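Local coordinates for protein GTP pyrophosphokinase (Streptococcus pneumoniae, PDB 2BE3) that probably transfers a pyrophosphate group from ATP to a guanine nucleotide, making the (p)ppGpp alarmones of the bacterial stringent response, at residues G20-K25 with Q100-I105; E10-Y15 with G47-I52; E91-L96 with I143-L148; S54-M59 with I64-L69. All blocks are in the same frame, centred on the assembly; numbering follows the deposited sequence.

In the fold
Contacts 1, 2 and 3 all reach the same mixed sheet, whereas contact 4 is local, packing residues 54-59 of helix 52-62 against the loop just after that helix. Contact 3 is the buried one, about 8 Å from the chain's centre, and purely apolar. Contacts 1 and 2 share helix 6-35, their centres about 15 Å apart: contact 1 adds a salt bridge to one apolar touch, while contact 2 is apolar, with no hydrogen bond. Contact 4 lies farthest out, about 20 Å from the chain's centre, and combines a backbone hydrogen bond with a Met-aromatic contact. Leu-96 joins contacts 1 and 3; Phe-11, Leu-12 and Lys-50 touch contact 4 from contact 2.

Contact 1. Residues G20-K25 with Q100-I105; sequences GELKIK and QDMRII
Lys-25 and Asp-101 approach from opposite directions where helix 6-35 crosses one face of the mixed sheet of the RelA/SpoT synthetase fold, close to the start of strand 102-109. The lysine chain is stretched out beyond CG and brings NZ to 2.9 Å from Asp-101 OD2, a salt bridge made on the anti lone pair of that oxygen. CB of Asp-101 already points toward the helix, and CG, set between the backbone N and carbonyl carbon (chi1 64°), carries the carboxylate to NZ. Both charges have second partners: NZ also bonds Tyr-128 OH on strand 122-130, and OD2 also pairs with Arg-99. Tyr-128 OH is bonded by Glu-21 OE1 as well, a network likely to favour the charged lysine.

Beside this polar pair runs an apolar one, in which the side chains of Leu-22 and Met-102, a selenomethionine, meet at a slant. The methionine chain is extended at chi2 and then bends at its last torsion (chi3 63°), which swings the methyl toward the helix. Leu-22 also rests on Leu-79, Ala-141 and Tyr-128, so it packs on strands 77-83, 137-147 and 122-130 too. Gln-100 at the turn bonds Asp-131 of the second subunit through NE2. The apolar pair closes at a single point, Leu-22 CD2 against Met-102 CE at 3.5 Å.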
loop_
_atom_site.group_PDB
_atom_site.type_symbol
_atom_site.label_atom_id
_atom_site.label_comp_id
_atom_site.label_asym_id
_atom_site.label_seq_id
_atom_site.Cartn_x
_atom_site.Cartn_y
_atom_site.Cartn_z
ATOM N N GLY A 20 4.680 0.056 5.675
ATOM C CA GLY A 20 3.217 -0.019 5.650
ATOM C C GLY A 20 2.687 -0.547 4.328
ATOM O O GLY A 20 1.875 -1.465 4.311
ATOM N N GLU A 21 3.152 0.001 3.212
ATOM C CA GLU A 21 2.738 -0.501 1.909
ATOM C C GLU A 21 3.208 -1.939 1.663
ATOM O O GLU A 21 2.436 -2.775 1.182
ATOM C CB GLU A 21 3.221 0.394 0.792
ATOM C CG GLU A 21 2.517 1.726 0.708
ATOM C CD GLU A 21 3.131 2.647 -0.348
ATOM O OE1 GLU A 21 3.814 2.156 -1.304
ATOM O OE2 GLU A 21 2.923 3.872 -0.222
ATOM N N LEU A 22 4.461 -2.234 1.999
ATOM C CA LEU A 22 5.010 -3.547 1.705
ATOM C C LEU A 22 4.349 -4.668 2.527
ATOM O O LEU A 22 4.058 -5.740 1.993
ATOM C CB LEU A 22 6.533 -3.540 1.848
ATOM C CG LEU A 22 7.254 -2.896 0.658
ATOM C CD1 LEU A 22 8.702 -2.551 0.959
ATOM C CD2 LEU A 22 7.139 -3.839 -0.516
ATOM N N LYS A 23 4.085 -4.402 3.807
ATOM C CA LYS A 23 3.281 -5.327 4.642
ATOM C C LYS A 23 1.970 -5.651 4.010
ATOM O O LYS A 23 1.599 -6.799 3.980
ATOM C CB LYS A 23 3.035 -4.813 6.071
ATOM C CG LYS A 23 4.230 -5.015 6.965
ATOM C CD LYS A 23 3.936 -4.755 8.429
ATOM C CE LYS A 23 3.385 -3.392 8.653
ATOM N NZ LYS A 23 3.276 -3.143 10.116
ATOM N N ILE A 24 1.250 -4.660 3.518
ATOM C CA ILE A 24 -0.040 -4.914 2.887
ATOM C C ILE A 24 0.116 -5.670 1.553
ATOM O O ILE A 24 -0.636 -6.596 1.260
ATOM C CB ILE A 24 -0.846 -3.599 2.720
ATOM C CG1 ILE A 24 -1.376 -3.122 4.074
ATOM C CG2 ILE A 24 -2.003 -3.741 1.712
ATOM C CD1 ILE A 24 -1.637 -1.596 4.075
ATOM N N LYS A 25 1.104 -5.285 0.758
ATOM C CA LYS A 25 1.381 -5.957 -0.511
ATOM C C LYS A 25 1.832 -7.407 -0.326
ATOM O O LYS A 25 1.351 -8.274 -1.001
ATOM C CB LYS A 25 2.370 -5.154 -1.340
ATOM C CG LYS A 25 1.717 -3.932 -1.974
ATOM C CD LYS A 25 2.787 -2.934 -2.374
ATOM C CE LYS A 25 2.278 -1.996 -3.466
ATOM N NZ LYS A 25 3.402 -1.167 -4.001
ATOM N N GLN A 100 6.694 -5.376 -10.529
ATOM C CA GLN A 100 7.200 -4.177 -11.186
ATOM C C GLN A 100 7.217 -2.983 -10.232
ATOM O O GLN A 100 7.514 -1.888 -10.635
ATOM C CB GLN A 100 6.376 -3.873 -12.447
ATOM C CG GLN A 100 4.866 -3.814 -12.262
ATOM C CD GLN A 100 4.338 -2.459 -11.700
ATOM O OE1 GLN A 100 4.482 -1.397 -12.351
ATOM N NE2 GLN A 100 3.685 -2.509 -10.510
ATOM N N ASP A 101 6.871 -3.191 -8.959
ATOM C CA ASP A 101 6.885 -2.097 -7.986
ATOM C C ASP A 101 8.163 -2.113 -7.134
ATOM O O ASP A 101 8.277 -1.407 -6.123
ATOM C CB ASP A 101 5.622 -2.119 -7.100
ATOM C CG ASP A 101 5.537 -3.360 -6.234
ATOM O OD1 ASP A 101 6.264 -4.342 -6.500
ATOM O OD2 ASP A 101 4.724 -3.372 -5.282
HETATM N N MSE A 102 9.116 -2.933 -7.540
HETATM C CA MSE A 102 10.399 -2.992 -6.853
HETATM C C MSE A 102 11.464 -3.509 -7.796
HETATM O O MSE A 102 11.177 -4.147 -8.822
HETATM C CB MSE A 102 10.316 -3.896 -5.611
HETATM C CG MSE A 102 9.908 -5.311 -5.941
HETATM SE SE MSE A 102 9.652 -6.457 -4.356
HETATM C CE MSE A 102 8.064 -5.506 -3.394
ATOM N N ARG A 103 12.704 -3.246 -7.430
ATOM C CA ARG A 103 13.820 -3.754 -8.186
ATOM C C ARG A 103 14.701 -4.475 -7.200
ATOM O O ARG A 103 15.130 -3.886 -6.203
ATOM C CB ARG A 103 14.558 -2.623 -8.890
ATOM C CG ARG A 103 15.822 -3.077 -9.586
ATOM C CD ARG A 103 16.380 -2.006 -10.503
ATOM N NE ARG A 103 17.172 -1.012 -9.780
ATOM C CZ ARG A 103 18.502 -0.894 -9.885
ATOM N NH1 ARG A 103 19.185 -1.724 -10.686
ATOM N NH2 ARG A 103 19.159 0.050 -9.192
ATOM N N ILE A 104 14.945 -5.756 -7.476
ATOM C CA ILE A 104 15.756 -6.602 -6.600
ATOM C C ILE A 104 17.210 -6.308 -6.865
ATOM O O ILE A 104 17.700 -6.602 -7.939
ATOM C CB ILE A 104 15.443 -8.111 -6.781
ATOM C CG1 ILE A 104 14.038 -8.387 -6.266
ATOM C CG2 ILE A 104 16.474 -9.000 -6.048
ATOM C CD1 ILE A 104 13.551 -9.757 -6.552
ATOM N N ILE A 105 17.902 -5.717 -5.896
ATOM C CA ILE A 105 19.292 -5.370 -6.138
ATOM C C ILE A 105 20.310 -6.346 -5.528
ATOM O O ILE A 105 21.433 -6.368 -5.940
ATOM C CB ILE A 105 19.611 -3.879 -5.799
ATOM C CG1 ILE A 105 19.426 -3.636 -4.325
ATOM C CG2 ILE A 105 18.693 -2.920 -6.607
ATOM C CD1 ILE A 105 20.439 -2.745 -3.805
#

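Contact 2. Residues E10-Y15 with G47-I52; sequences EFLDPY and GRVKPI
Leu-12 and Tyr-15, one turn apart on helix 6-35, meet Val-49 and Ile-52 where strand 42-49, outermost in this chain's RelA/SpoT synthetase sheet, gives way to helix 52-62. The contact is apolar throughout, with no hydrogen bond between the two segments. Among the aliphatic pairs, Leu-12 divides its two methyls: CD1 lies 3.8 Å from Ile-52 CG1, while CD2 approaches Val-49 CG1 at 4.1 Å. One leucine thus straddles the strand end and the first turn of the next helix. Val-49 is likewise split. With CG1 anti to its backbone N (chi1 178°), that methyl faces Leu-12 and the other, CG2, faces Tyr-15.

Rings enter indirectly. Tyr-15 offers Val-49 its CB, at 4.2 Å from CG2, while its ring leads away from the strand. That ring places CE2 over one face of Phe-11, 3.8 Å above the plane and toward the rim. Ile-76 touches Leu-12, Tyr-15 and Val-49 alike.

Among the charged groups, Arg-48, whose CB points away from the helix, and Lys-50, whose end leads away from it, both pair with Asp-75. On the helix, Asp-13 pairs with Lys-35 of the second subunit.

The remaining kind of touch is side chain on backbone: Val-49 CG2 sits 3.7 Å from both C and O of Tyr-15.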
loop_
_atom_site.group_PDB
_atom_site.type_symbol
_atom_site.label_atom_id
_atom_site.label_comp_id
_atom_site.label_asym_id
_atom_site.label_seq_id
_atom_site.Cartn_x
_atom_site.Cartn_y
_atom_site.Cartn_z
ATOM N N GLU A 10 11.436 13.480 9.462
ATOM C CA GLU A 10 11.379 13.732 8.039
ATOM C C GLU A 10 12.135 12.678 7.245
ATOM O O GLU A 10 11.735 12.335 6.128
ATOM C CB GLU A 10 11.922 15.118 7.721
ATOM C CG GLU A 10 10.955 16.229 8.122
ATOM C CD GLU A 10 11.542 17.640 7.920
ATOM O OE1 GLU A 10 12.659 17.797 7.338
ATOM O OE2 GLU A 10 10.865 18.601 8.351
ATOM N N PHE A 11 13.214 12.155 7.829
ATOM C CA PHE A 11 14.011 11.147 7.154
ATOM C C PHE A 11 13.308 9.784 7.136
ATOM O O PHE A 11 13.334 9.075 6.131
ATOM C CB PHE A 11 15.396 11.030 7.795
ATOM C CG PHE A 11 16.217 9.918 7.225
ATOM C CD1 PHE A 11 16.841 10.063 5.981
ATOM C CD2 PHE A 11 16.351 8.716 7.907
ATOM C CE1 PHE A 11 17.593 9.035 5.448
ATOM C CE2 PHE A 11 17.092 7.670 7.362
ATOM C CZ PHE A 11 17.711 7.831 6.150
ATOM N N LEU A 12 12.678 9.435 8.244
ATOM C CA LEU A 12 12.131 8.096 8.434
ATOM C C LEU A 12 10.786 7.858 7.773
ATOM O O LEU A 12 10.461 6.721 7.426
ATOM C CB LEU A 12 12.021 7.768 9.922
ATOM C CG LEU A 12 13.366 7.566 10.598
ATOM C CD1 LEU A 12 13.150 7.332 12.075
ATOM C CD2 LEU A 12 14.175 6.449 9.934
ATOM N N ASP A 13 10.020 8.928 7.586
ATOM C CA ASP A 13 8.689 8.847 6.971
ATOM C C ASP A 13 8.561 7.975 5.726
ATOM O O ASP A 13 7.693 7.119 5.682
ATOM C CB ASP A 13 8.133 10.237 6.693
ATOM C CG ASP A 13 7.114 10.631 7.689
ATOM O OD1 ASP A 13 7.198 11.774 8.220
ATOM O OD2 ASP A 13 6.215 9.780 7.971
ATOM N N PRO A 14 9.392 8.216 4.697
ATOM C CA PRO A 14 9.326 7.315 3.536
ATOM C C PRO A 14 9.449 5.832 3.909
ATOM O O PRO A 14 8.744 5.013 3.336
ATOM C CB PRO A 14 10.502 7.761 2.655
ATOM C CG PRO A 14 10.818 9.128 3.108
ATOM C CD PRO A 14 10.354 9.316 4.512
ATOM N N TYR A 15 10.321 5.515 4.869
ATOM C CA TYR A 15 10.498 4.155 5.380
ATOM C C TYR A 15 9.272 3.633 6.140
ATOM O O TYR A 15 8.835 2.525 5.894
ATOM C CB TYR A 15 11.765 4.085 6.255
ATOM C CG TYR A 15 13.011 4.460 5.491
ATOM C CD1 TYR A 15 13.712 3.499 4.763
ATOM C CD2 TYR A 15 13.468 5.772 5.461
ATOM C CE1 TYR A 15 14.838 3.821 4.049
ATOM C CE2 TYR A 15 14.601 6.109 4.743
ATOM C CZ TYR A 15 15.286 5.132 4.042
ATOM O OH TYR A 15 16.408 5.459 3.307
ATOM N N GLY A 47 6.792 -6.466 9.633
ATOM C CA GLY A 47 7.727 -5.432 9.272
ATOM C C GLY A 47 7.959 -4.383 10.339
ATOM O O GLY A 47 7.142 -4.211 11.239
ATOM N N ARG A 48 9.075 -3.674 10.219
ATOM C CA ARG A 48 9.460 -2.634 11.166
ATOM C C ARG A 48 10.391 -1.613 10.490
ATOM O O ARG A 48 11.161 -1.965 9.655
ATOM C CB ARG A 48 10.185 -3.264 12.365
ATOM C CG ARG A 48 11.400 -4.125 11.960
ATOM C CD ARG A 48 12.609 -3.466 12.465
ATOM N NE ARG A 48 13.904 -3.920 11.925
ATOM C CZ ARG A 48 14.497 -3.509 10.792
ATOM N NH1 ARG A 48 13.895 -2.670 9.932
ATOM N NH2 ARG A 48 15.708 -3.978 10.517
ATOM N N VAL A 49 10.314 -0.358 10.886
ATOM C CA VAL A 49 11.387 0.592 10.632
ATOM C C VAL A 49 12.419 0.493 11.742
ATOM O O VAL A 49 12.073 0.463 12.896
ATOM C CB VAL A 49 10.863 2.032 10.547
ATOM C CG1 VAL A 49 12.018 2.986 10.328
ATOM C CG2 VAL A 49 9.862 2.121 9.416
ATOM N N LYS A 50 13.694 0.443 11.377
ATOM C CA LYS A 50 14.746 0.279 12.346
ATOM C C LYS A 50 14.665 1.452 13.309
ATOM O O LYS A 50 14.431 2.573 12.870
ATOM C CB LYS A 50 16.045 0.297 11.598
ATOM C CG LYS A 50 17.135 -0.538 12.158
ATOM C CD LYS A 50 18.277 -0.453 11.195
ATOM C CE LYS A 50 19.442 -1.238 11.730
ATOM N NZ LYS A 50 19.070 -2.679 11.790
ATOM N N PRO A 51 14.773 1.202 14.633
ATOM C CA PRO A 51 14.800 2.330 15.556
ATOM C C PRO A 51 16.052 3.166 15.374
ATOM O O PRO A 51 17.113 2.623 15.070
ATOM C CB PRO A 51 14.856 1.660 16.929
ATOM C CG PRO A 51 14.521 0.259 16.708
ATOM C CD PRO A 51 14.838 -0.096 15.331
ATOM N N ILE A 52 15.914 4.473 15.578
ATOM C CA ILE A 52 16.981 5.467 15.453
ATOM C C ILE A 52 18.282 5.074 16.157
ATOM O O ILE A 52 19.377 5.302 15.602
ATOM C CB ILE A 52 16.509 6.865 15.985
ATOM C CG1 ILE A 52 15.374 7.416 15.115
ATOM C CG2 ILE A 52 17.655 7.871 16.056
ATOM C CD1 ILE A 52 14.568 8.505 15.813
#

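Contact 3. Residues E91-L96 with I143-L148; sequences EVVDIL and IQIRTL
Ile-145 is the main bump, and the hollow it fills lies between Val-92 and Val-93 on helix 89-97. Its terminal methyl CD1 enters between two branches, 3.6 Å from Val-93 CG2 and 3.9 Å from Val-92 CG1. The isoleucine stem takes part too, for CG1 runs past Val-92 CG1 at 4.0 Å, the two side chains sliding by each other in opposite directions. Both valines hold CG1 anti to the backbone N, a setting that leaves Val-93 CG2 directed at the isoleucine tip and Val-92 CG1 along its flank. One turn further along the helix the fit is plainer: Leu-96 and Ile-143 reach out tip to tip, their CD1 methyls 4.1 Å apart. These five residues are all buried, and no hydrogen bond joins the two segments.

Gln-144 and Arg-146, flanking Ile-145 in the strand, point to the opposite face of the sheet, where Arg-146 NH2 bonds Gln-144 OE1 at 2.6 Å, the donor tilted out of the carbonyl plane, and Ser-121 and Tyr-119 add further bonds to this pair.

The axes of 91-96 and 143-147 approach to 10.2 Å, with their directions 156° apart, so the two segments run nearly antiparallel. This suits the return leg of a beta-alpha-beta crossover, here from strand 77-83 to strand 102-109. Val-92 also touches Val-83 on the first strand, Leu-96 touches Ile-104 on the second, and Leu-26 of helix 6-35 packs against Leu-96 beside them.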
loop_
_atom_site.group_PDB
_atom_site.type_symbol
_atom_site.label_atom_id
_atom_site.label_comp_id
_atom_site.label_asym_id
_atom_site.label_seq_id
_atom_site.Cartn_x
_atom_site.Cartn_y
_atom_site.Cartn_z
ATOM N N GLU A 91 10.123 -19.967 -4.003
ATOM C CA GLU A 91 8.817 -19.722 -4.638
ATOM C C GLU A 91 8.384 -18.268 -4.406
ATOM O O GLU A 91 7.878 -17.607 -5.325
ATOM C CB GLU A 91 7.765 -20.739 -4.136
ATOM C CG GLU A 91 8.046 -22.195 -4.596
ATOM C CD GLU A 91 6.853 -23.171 -4.372
ATOM O OE1 GLU A 91 5.734 -22.689 -4.063
ATOM O OE2 GLU A 91 7.038 -24.401 -4.543
ATOM N N VAL A 92 8.619 -17.789 -3.181
ATOM C CA VAL A 92 8.426 -16.382 -2.802
ATOM C C VAL A 92 9.364 -15.407 -3.501
ATOM O O VAL A 92 8.945 -14.318 -3.972
ATOM C CB VAL A 92 8.528 -16.209 -1.270
ATOM C CG1 VAL A 92 8.585 -14.708 -0.889
ATOM C CG2 VAL A 92 7.315 -16.910 -0.603
ATOM N N VAL A 93 10.639 -15.796 -3.585
ATOM C CA VAL A 93 11.603 -15.055 -4.356
ATOM C C VAL A 93 11.169 -14.919 -5.826
ATOM O O VAL A 93 11.294 -13.835 -6.398
ATOM C CB VAL A 93 13.031 -15.640 -4.154
ATOM C CG1 VAL A 93 14.053 -14.947 -5.043
ATOM C CG2 VAL A 93 13.422 -15.532 -2.658
ATOM N N ASP A 94 10.646 -15.985 -6.432
ATOM C CA ASP A 94 10.073 -15.904 -7.788
ATOM C C ASP A 94 8.966 -14.857 -7.918
ATOM O O ASP A 94 8.924 -14.098 -8.875
ATOM C CB ASP A 94 9.496 -17.269 -8.236
ATOM C CG ASP A 94 10.568 -18.296 -8.535
ATOM O OD1 ASP A 94 11.742 -17.937 -8.615
ATOM O OD2 ASP A 94 10.244 -19.489 -8.668
ATOM N N ILE A 95 8.037 -14.860 -6.969
ATOM C CA ILE A 95 6.956 -13.881 -6.976
ATOM C C ILE A 95 7.506 -12.454 -6.843
ATOM O O ILE A 95 6.970 -11.567 -7.459
ATOM C CB ILE A 95 5.898 -14.169 -5.872
ATOM C CG1 ILE A 95 5.139 -15.464 -6.165
ATOM C CG2 ILE A 95 4.862 -13.039 -5.782
ATOM C CD1 ILE A 95 4.516 -16.024 -4.880
ATOM N N LEU A 96 8.552 -12.238 -6.041
ATOM C CA LEU A 96 9.168 -10.917 -5.928
ATOM C C LEU A 96 9.824 -10.471 -7.224
ATOM O O LEU A 96 9.686 -9.296 -7.570
ATOM C CB LEU A 96 10.158 -10.813 -4.745
ATOM C CG LEU A 96 9.524 -11.109 -3.365
ATOM C CD1 LEU A 96 10.569 -11.039 -2.281
ATOM C CD2 LEU A 96 8.334 -10.201 -3.060
ATOM N N ILE A 143 13.773 -7.470 2.530
ATOM C CA ILE A 143 12.790 -8.506 2.798
ATOM C C ILE A 143 13.512 -9.811 3.136
ATOM O O ILE A 143 14.259 -10.352 2.311
ATOM C CB ILE A 143 11.833 -8.737 1.614
ATOM C CG1 ILE A 143 11.166 -7.408 1.183
ATOM C CG2 ILE A 143 10.794 -9.840 1.981
ATOM C CD1 ILE A 143 10.484 -7.470 -0.170
ATOM N N GLN A 144 13.320 -10.298 4.359
ATOM C CA GLN A 144 13.848 -11.595 4.747
ATOM C C GLN A 144 12.792 -12.696 4.658
ATOM O O GLN A 144 11.607 -12.474 4.955
ATOM C CB GLN A 144 14.403 -11.512 6.148
ATOM C CG GLN A 144 15.746 -10.822 6.179
ATOM C CD GLN A 144 16.443 -11.063 7.470
ATOM O OE1 GLN A 144 16.525 -12.193 7.929
ATOM N NE2 GLN A 144 16.927 -10.008 8.090
ATOM N N ILE A 145 13.200 -13.878 4.226
ATOM C CA ILE A 145 12.253 -14.956 4.094
ATOM C C ILE A 145 12.725 -16.087 4.973
ATOM O O ILE A 145 13.861 -16.512 4.874
ATOM C CB ILE A 145 12.079 -15.413 2.604
ATOM C CG1 ILE A 145 11.606 -14.246 1.750
ATOM C CG2 ILE A 145 10.963 -16.460 2.498
ATOM C CD1 ILE A 145 12.175 -14.252 0.437
ATOM N N ARG A 146 11.848 -16.596 5.819
ATOM C CA ARG A 146 12.263 -17.543 6.824
ATOM C C ARG A 146 11.205 -18.607 7.036
ATOM O O ARG A 146 10.019 -18.315 6.877
ATOM C CB ARG A 146 12.391 -16.792 8.153
ATOM C CG ARG A 146 13.549 -15.880 8.217
ATOM C CD ARG A 146 13.501 -15.094 9.483
ATOM N NE ARG A 146 14.693 -14.256 9.514
ATOM C CZ ARG A 146 15.076 -13.529 10.555
ATOM N NH1 ARG A 146 14.383 -13.547 11.691
ATOM N NH2 ARG A 146 16.174 -12.804 10.455
ATOM N N THR A 147 11.610 -19.802 7.475
ATOM C CA THR A 147 10.642 -20.707 8.042
ATOM C C THR A 147 10.365 -20.282 9.490
ATOM O O THR A 147 11.082 -19.438 10.078
ATOM C CB THR A 147 11.079 -22.188 7.994
ATOM O OG1 THR A 147 12.322 -22.362 8.693
ATOM C CG2 THR A 147 11.197 -22.674 6.550
ATOM N N LEU A 148 9.329 -20.856 10.064
ATOM C CA LEU A 148 9.001 -20.541 11.444
ATOM C C LEU A 148 10.121 -21.000 12.359
ATOM O O LEU A 148 10.450 -20.305 13.296
ATOM C CB LEU A 148 7.626 -21.128 11.824
ATOM C CG LEU A 148 6.477 -20.253 11.258
ATOM C CD1 LEU A 148 6.548 -18.838 11.837
ATOM C CD2 LEU A 148 6.501 -20.123 9.731
#

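Contact 4. Residues S54-M59 with I64-L69; sequences SIKEKM and ITYATL
Ile-64 N donates to Met-59 O at 3.1 Å, in the carbonyl plane and on a lone pair though bent at the hydrogen (137°), and so turns the chain back on the last turns of helix 52-62. The side chain of Met-59, a selenomethionine, then fills the bend. Its CG lies 4.1 Å from Ile-64 CG2, and the bend at chi3 (67°) carries the methyl up against Tyr-66. There CE sits over one face of the ring, 3.7 Å from the centroid and 19° off the normal, a CH-pi contact. SE is farther off and oblique to the ring, which makes the pair a Met-aromatic contact as well. The two side chains cross at about a right angle.

A bond from residue i+5 back to residue i, with apolar side chains meeting at the same two positions, is consistent with the Schellman motif that commonly ends helices. Here it leads into the short link to helix 69-72.

Leu-69 comes in from the start of that next helix. Its CD1 lies between Ile-55 CG2 (3.8 Å) and Met-59 CG (3.9 Å), meeting each side chain roughly at right angles. Phe-11 backs Leu-69, and Trp-8 and Leu-12 back Ile-55, all three from helix 6-35. Lys-56, partly exposed, curls through several bends to give a weak hydrogen bond, NZ to Tyr-66 OH at 3.5 Å. A bound tetraethylene glycol, probably from the crystallisation liquor, lies about 4 Å from the Tyr-66 side chain.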
loop_
_atom_site.group_PDB
_atom_site.type_symbol
_atom_site.label_atom_id
_atom_site.label_comp_id
_atom_site.label_asym_id
_atom_site.label_seq_id
_atom_site.Cartn_x
_atom_site.Cartn_y
_atom_site.Cartn_z
ATOM N N SER A 54 19.333 2.004 16.852
ATOM C CA SER A 54 19.900 0.912 16.087
ATOM C C SER A 54 20.518 1.422 14.781
ATOM O O SER A 54 21.559 0.925 14.383
ATOM C CB SER A 54 18.848 -0.123 15.754
ATOM O OG SER A 54 18.496 -0.844 16.900
ATOM N N ILE A 55 19.873 2.411 14.148
ATOM C CA ILE A 55 20.421 3.051 12.961
ATOM C C ILE A 55 21.758 3.691 13.310
ATOM O O ILE A 55 22.737 3.464 12.595
ATOM C CB ILE A 55 19.476 4.116 12.322
ATOM C CG1 ILE A 55 18.178 3.469 11.821
ATOM C CG2 ILE A 55 20.214 4.868 11.191
ATOM C CD1 ILE A 55 17.113 4.465 11.449
ATOM N N LYS A 56 21.806 4.442 14.420
ATOM C CA LYS A 56 23.044 5.112 14.858
ATOM C C LYS A 56 24.164 4.148 15.189
ATOM O O LYS A 56 25.310 4.414 14.874
ATOM C CB LYS A 56 22.804 6.051 16.021
ATOM C CG LYS A 56 22.154 7.322 15.607
ATOM C CD LYS A 56 21.187 7.779 16.683
ATOM C CE LYS A 56 21.757 8.927 17.504
ATOM N NZ LYS A 56 21.820 10.183 16.703
ATOM N N GLU A 57 23.812 3.020 15.779
ATOM C CA GLU A 57 24.763 1.983 16.098
ATOM C C GLU A 57 25.361 1.431 14.833
ATOM O O GLU A 57 26.570 1.327 14.709
ATOM C CB GLU A 57 24.085 0.841 16.879
ATOM C CG GLU A 57 24.966 -0.407 16.988
ATOM C CD GLU A 57 24.210 -1.700 17.299
ATOM O OE1 GLU A 57 22.974 -1.794 17.044
ATOM O OE2 GLU A 57 24.868 -2.644 17.810
ATOM N N LYS A 58 24.510 1.072 13.891
ATOM C CA LYS A 58 24.956 0.465 12.654
ATOM C C LYS A 58 25.853 1.456 11.835
ATOM O O LYS A 58 26.852 1.073 11.230
ATOM C CB LYS A 58 23.732 -0.063 11.903
ATOM C CG LYS A 58 23.998 -1.299 11.050
ATOM C CD LYS A 58 23.751 -2.637 11.780
ATOM C CE LYS A 58 22.359 -3.240 11.430
ATOM N NZ LYS A 58 22.056 -3.362 9.919
HETATM N N MSE A 59 25.541 2.743 11.903
HETATM C CA MSE A 59 26.387 3.774 11.327
HETATM C C MSE A 59 27.756 3.836 11.953
HETATM O O MSE A 59 28.767 3.988 11.238
HETATM C CB MSE A 59 25.758 5.139 11.475
HETATM C CG MSE A 59 24.525 5.336 10.626
HETATM SE SE MSE A 59 23.704 7.078 11.057
HETATM C CE MSE A 59 25.167 8.223 10.354
ATOM N N ILE A 64 29.233 4.401 8.251
ATOM C CA ILE A 64 28.253 5.117 7.451
ATOM C C ILE A 64 28.042 6.511 8.060
ATOM O O ILE A 64 27.834 6.633 9.267
ATOM C CB ILE A 64 26.957 4.302 7.435
ATOM C CG1 ILE A 64 27.261 2.935 6.823
ATOM C CG2 ILE A 64 25.812 5.052 6.747
ATOM C CD1 ILE A 64 26.167 1.918 7.056
ATOM N N THR A 65 28.116 7.542 7.226
ATOM C CA THR A 65 27.753 8.917 7.589
ATOM C C THR A 65 26.308 9.243 7.230
ATOM O O THR A 65 25.637 8.449 6.586
ATOM C CB THR A 65 28.620 9.919 6.815
ATOM O OG1 THR A 65 28.681 9.509 5.444
ATOM C CG2 THR A 65 30.018 9.954 7.389
ATOM N N TYR A 66 25.830 10.411 7.658
ATOM C CA TYR A 66 24.466 10.845 7.354
ATOM C C TYR A 66 24.228 10.990 5.867
ATOM O O TYR A 66 23.158 10.634 5.379
ATOM C CB TYR A 66 24.087 12.123 8.106
ATOM C CG TYR A 66 23.773 11.829 9.557
ATOM C CD1 TYR A 66 22.820 10.867 9.902
ATOM C CD2 TYR A 66 24.453 12.473 10.576
ATOM C CE1 TYR A 66 22.547 10.561 11.223
ATOM C CE2 TYR A 66 24.196 12.182 11.897
ATOM C CZ TYR A 66 23.240 11.229 12.218
ATOM O OH TYR A 66 22.987 10.966 13.546
ATOM N N ALA A 67 25.236 11.471 5.152
ATOM C CA ALA A 67 25.154 11.648 3.713
ATOM C C ALA A 67 24.931 10.332 2.952
ATOM O O ALA A 67 24.164 10.310 1.998
ATOM C CB ALA A 67 26.366 12.354 3.214
ATOM N N THR A 68 25.538 9.233 3.401
ATOM C CA THR A 68 25.430 7.965 2.674
ATOM C C THR A 68 24.446 6.984 3.315
ATOM O O THR A 68 24.233 5.864 2.835
ATOM C CB THR A 68 26.829 7.325 2.443
ATOM O OG1 THR A 68 27.320 6.770 3.660
ATOM C CG2 THR A 68 27.820 8.371 1.954
ATOM N N LEU A 69 23.818 7.420 4.400
ATOM C CA LEU A 69 22.959 6.562 5.184
ATOM C C LEU A 69 21.935 5.809 4.336
ATOM O O LEU A 69 21.795 4.583 4.451
ATOM C CB LEU A 69 22.287 7.385 6.272
ATOM C CG LEU A 69 21.278 6.650 7.160
ATOM C CD1 LEU A 69 21.916 5.373 7.784
ATOM C CD2 LEU A 69 20.664 7.587 8.209
#